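Local coordinates for protein type-iv like pilin ttha1222 (PDB 5G2F) that is a type IV-like pilin linked to natural competence that probably takes part in DNA uptake and resembles type II secretion pseudopilins, at residues 8-13 / 38-43. Sequence-based numbering, arbitrary orientation.
Sequences QSYVRN and SGFGQR
Tyr10 of helix 3-19 drives its ring into the curve of loop 38-43, where Arg43 packs over one face. Arg43 CG stands 4.0 Å from the centroid of the Tyr10 ring, a CH-pi contact displaced toward the rim. Arg43 CB lies 3.7 Å from Tyr10 CZ. The guanidinium plane is turned 83° from the ring; its NE bonds to Leu37 O, which ties the arginine back to the loop. Tyr10 CG lies anti to the backbone N (chi1 -178°), which carries the ring to the loop backbone, where CE1 comes 3.5 Å from Phe40 O and CD1 equally near Gln42 O. Phe40 is met at its stem: its CB is 3.6 Å from Tyr10 OH, while its phenyl turns from Tyr10 to pack on Leu33 and Ile52. In this soluble part of a type IV pilin-like fold, one helix packs on an antiparallel sheet, and the contact fastens that helix to the loop entering strand 47-54. Polar bonding gathers at the phenol. Tyr10 OH bonds to Cys36 O, next to the Cys36-Cys50 disulfide, and receives a bond from a water 2.8 Å away in the ring plane. That water also donates to Gly41 O and accepts from Phe40 N, linking Tyr10 OH to the loop backbone. A phenylalanine here would probably leave Cys36 O and the water without their hydroxyl partner. From a second subunit, Gln8 OE1 accepts a hydrogen bond from Gly41 N.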
ATOM      1  N   GLN A   8      -5.570 -10.212 -15.849  1.00 39.71           N
ATOM      2  CA  GLN A   8      -6.445 -11.100 -15.104  1.00 39.15           C
ATOM      3  C   GLN A   8      -5.709 -11.990 -14.122  1.00 39.18           C
ATOM      4  O   GLN A   8      -6.080 -12.077 -12.943  1.00 37.15           O
ATOM      5  CB  GLN A   8      -7.274 -11.957 -16.057  1.00 41.83           C
ATOM      6  CG  GLN A   8      -8.383 -11.200 -16.769  1.00 42.89           C
ATOM      7  CD  GLN A   8      -9.062 -12.023 -17.864  1.00 47.87           C
ATOM      8  OE1 GLN A   8      -8.423 -12.850 -18.527  1.00 50.16           O
ATOM      9  NE2 GLN A   8     -10.356 -11.781 -18.084  1.00 48.12           N
ATOM     10  N   SER A   9      -4.648 -12.625 -14.589  1.00 39.30           N
ATOM     11  CA  SER A   9      -3.804 -13.447 -13.737  1.00 39.35           C
ATOM     12  C   SER A   9      -3.222 -12.645 -12.559  1.00 38.00           C
ATOM     13  O   SER A   9      -3.188 -13.122 -11.414  1.00 38.51           O
ATOM     14  CB  SER A   9      -2.713 -14.094 -14.624  1.00 42.85           C
ATOM     15  OG  SER A   9      -1.819 -14.888 -13.862  1.00 47.59           O
ATOM     16  N   TYR A  10      -2.787 -11.414 -12.804  1.00 37.60           N
ATOM     17  CA  TYR A  10      -2.265 -10.567 -11.722  1.00 35.63           C
ATOM     18  C   TYR A  10      -3.311 -10.264 -10.669  1.00 34.38           C
ATOM     19  O   TYR A  10      -3.074 -10.410  -9.473  1.00 32.18           O
ATOM     20  CB  TYR A  10      -1.712  -9.258 -12.288  1.00 37.82           C
ATOM     21  CG  TYR A  10      -1.117  -8.374 -11.260  1.00 35.69           C
ATOM     22  CD1 TYR A  10       0.080  -8.730 -10.629  1.00 37.06           C
ATOM     23  CD2 TYR A  10      -1.740  -7.206 -10.871  1.00 34.40           C
ATOM     24  CE1 TYR A  10       0.634  -7.932  -9.654  1.00 36.22           C
ATOM     25  CE2 TYR A  10      -1.189  -6.395  -9.894  1.00 35.66           C
ATOM     26  CZ  TYR A  10       0.019  -6.746  -9.306  1.00 37.11           C
ATOM     27  OH  TYR A  10       0.558  -5.951  -8.295  1.00 36.70           O
ATOM     28  N   VAL A  11      -4.520  -9.901 -11.126  1.00 35.05           N
ATOM     29  CA  VAL A  11      -5.620  -9.604 -10.209  1.00 32.80           C
ATOM     30  C   VAL A  11      -5.937 -10.816  -9.347  1.00 31.72           C
ATOM     31  O   VAL A  11      -6.147 -10.663  -8.160  1.00 30.17           O
ATOM     32  CB  VAL A  11      -6.862  -9.087 -10.983  1.00 32.25           C
ATOM     33  CG1 VAL A  11      -8.077  -9.032 -10.083  1.00 33.78           C
ATOM     34  CG2 VAL A  11      -6.549  -7.700 -11.547  1.00 33.18           C
ATOM     35  N   ARG A  12      -5.965 -12.012  -9.944  1.00 33.40           N
ATOM     36  CA  ARG A  12      -6.236 -13.213  -9.179  1.00 33.52           C
ATOM     37  C   ARG A  12      -5.154 -13.451  -8.141  1.00 34.68           C
ATOM     38  O   ARG A  12      -5.451 -13.868  -7.020  1.00 31.28           O
ATOM     39  CB  ARG A  12      -6.397 -14.446 -10.069  1.00 37.78           C
ATOM     40  CG  ARG A  12      -7.698 -14.405 -10.866  1.00 39.39           C
ATOM     41  CD  ARG A  12      -8.020 -15.760 -11.493  1.00 43.46           C
ATOM     42  NE  ARG A  12      -9.311 -15.758 -12.213  1.00 48.24           N
ATOM     43  CZ  ARG A  12     -10.510 -15.778 -11.621  1.00 48.88           C
ATOM     44  NH1 ARG A  12     -10.628 -15.828 -10.289  1.00 45.75           N
ATOM     45  NH2 ARG A  12     -11.609 -15.791 -12.375  1.00 50.98           N
ATOM     46  N   ASN A  13      -3.903 -13.165  -8.507  1.00 33.27           N
ATOM     47  CA  ASN A  13      -2.801 -13.267  -7.524  1.00 33.89           C
ATOM     48  C   ASN A  13      -2.888 -12.250  -6.383  1.00 32.04           C
ATOM     49  O   ASN A  13      -2.581 -12.605  -5.231  1.00 29.73           O
ATOM     50  CB  ASN A  13      -1.427 -13.237  -8.231  1.00 38.18           C
ATOM     51  CG  ASN A  13      -1.061 -14.585  -8.816  1.00 44.07           C
ATOM     52  OD1 ASN A  13      -1.395 -15.629  -8.254  1.00 55.74           O
ATOM     53  ND2 ASN A  13      -0.339 -14.577  -9.937  1.00 53.74           N
ATOM     54  N   SER A  38       2.023  -2.278  -6.125  1.00 42.48           N
ATOM     55  CA  SER A  38       3.188  -2.962  -5.588  1.00 42.61           C
ATOM     56  C   SER A  38       2.841  -3.881  -4.464  1.00 42.08           C
ATOM     57  O   SER A  38       1.745  -3.804  -3.928  1.00 41.57           O
ATOM     58  CB  SER A  38       4.249  -1.930  -5.128  1.00 44.60           C
ATOM     59  OG  SER A  38       3.957  -1.565  -3.782  1.00 43.07           O
ATOM     60  N   GLY A  39       3.793  -4.753  -4.104  1.00 42.42           N
ATOM     61  CA  GLY A  39       3.620  -5.646  -2.970  1.00 41.82           C
ATOM     62  C   GLY A  39       2.819  -6.895  -3.262  1.00 39.57           C
ATOM     63  O   GLY A  39       2.427  -7.598  -2.325  1.00 39.32           O
ATOM     64  N   PHE A  40       2.585  -7.172  -4.548  1.00 37.54           N
ATOM     65  CA  PHE A  40       1.884  -8.372  -4.945  1.00 37.00           C
ATOM     66  C   PHE A  40       2.568  -9.164  -6.032  1.00 39.76           C
ATOM     67  O   PHE A  40       1.930  -9.691  -6.966  1.00 37.80           O
ATOM     68  CB  PHE A  40       0.443  -8.035  -5.373  1.00 35.15           C
ATOM     69  CG  PHE A  40      -0.408  -7.488  -4.273  1.00 33.30           C
ATOM     70  CD1 PHE A  40      -1.080  -8.346  -3.398  1.00 32.33           C
ATOM     71  CD2 PHE A  40      -0.514  -6.138  -4.064  1.00 34.21           C
ATOM     72  CE1 PHE A  40      -1.854  -7.858  -2.382  1.00 29.81           C
ATOM     73  CE2 PHE A  40      -1.301  -5.645  -3.051  1.00 33.62           C
ATOM     74  CZ  PHE A  40      -1.987  -6.513  -2.206  1.00 31.70           C
ATOM     75  N   GLY A  41       3.889  -9.276  -5.916  1.00 39.06           N
ATOM     76  CA  GLY A  41       4.644 -10.069  -6.851  1.00 40.88           C
ATOM     77  C   GLY A  41       4.886  -9.245  -8.085  1.00 42.65           C
ATOM     78  O   GLY A  41       4.707  -8.026  -8.086  1.00 43.92           O
ATOM     79  N   GLN A  42       5.349  -9.909  -9.133  1.00 46.87           N
ATOM     80  CA  GLN A  42       5.656  -9.239 -10.381  1.00 47.46           C
ATOM     81  C   GLN A  42       4.364  -8.709 -11.002  1.00 45.83           C
ATOM     82  O   GLN A  42       3.439  -9.458 -11.210  1.00 47.41           O
ATOM     83  CB  GLN A  42       6.331 -10.232 -11.318  1.00 52.95           C
ATOM     84  CG  GLN A  42       6.579  -9.704 -12.726  1.00 58.98           C
ATOM     85  CD  GLN A  42       7.629  -8.605 -12.807  1.00 66.34           C
ATOM     86  OE1 GLN A  42       8.545  -8.522 -11.973  1.00 69.44           O
ATOM     87  NE2 GLN A  42       7.499  -7.757 -13.825  1.00 67.99           N
ATOM     88  N   ARG A  43       4.310  -7.417 -11.290  1.00 45.06           N
ATOM     89  CA  ARG A  43       3.146  -6.804 -11.929  1.00 43.23           C
ATOM     90  C   ARG A  43       3.398  -6.650 -13.433  1.00 45.52           C
ATOM     91  O   ARG A  43       4.347  -5.978 -13.830  1.00 46.32           O
ATOM     92  CB  ARG A  43       2.835  -5.430 -11.305  1.00 43.45           C
ATOM     93  CG  ARG A  43       1.666  -4.721 -11.982  1.00 46.39           C
ATOM     94  CD  ARG A  43       1.224  -3.418 -11.313  1.00 47.14           C
ATOM     95  NE  ARG A  43       2.334  -2.519 -11.014  1.00 52.28           N
ATOM     96  CZ  ARG A  43       2.907  -1.722 -11.906  1.00 53.48           C
ATOM     97  NH1 ARG A  43       2.509  -1.709 -13.167  1.00 54.68           N
ATOM     98  NH2 ARG A  43       3.912  -0.952 -11.530  1.00 57.94           N
TER
HETATM   99  O   HOH W   1       3.140  -5.965  -7.235  1.00 39.47           O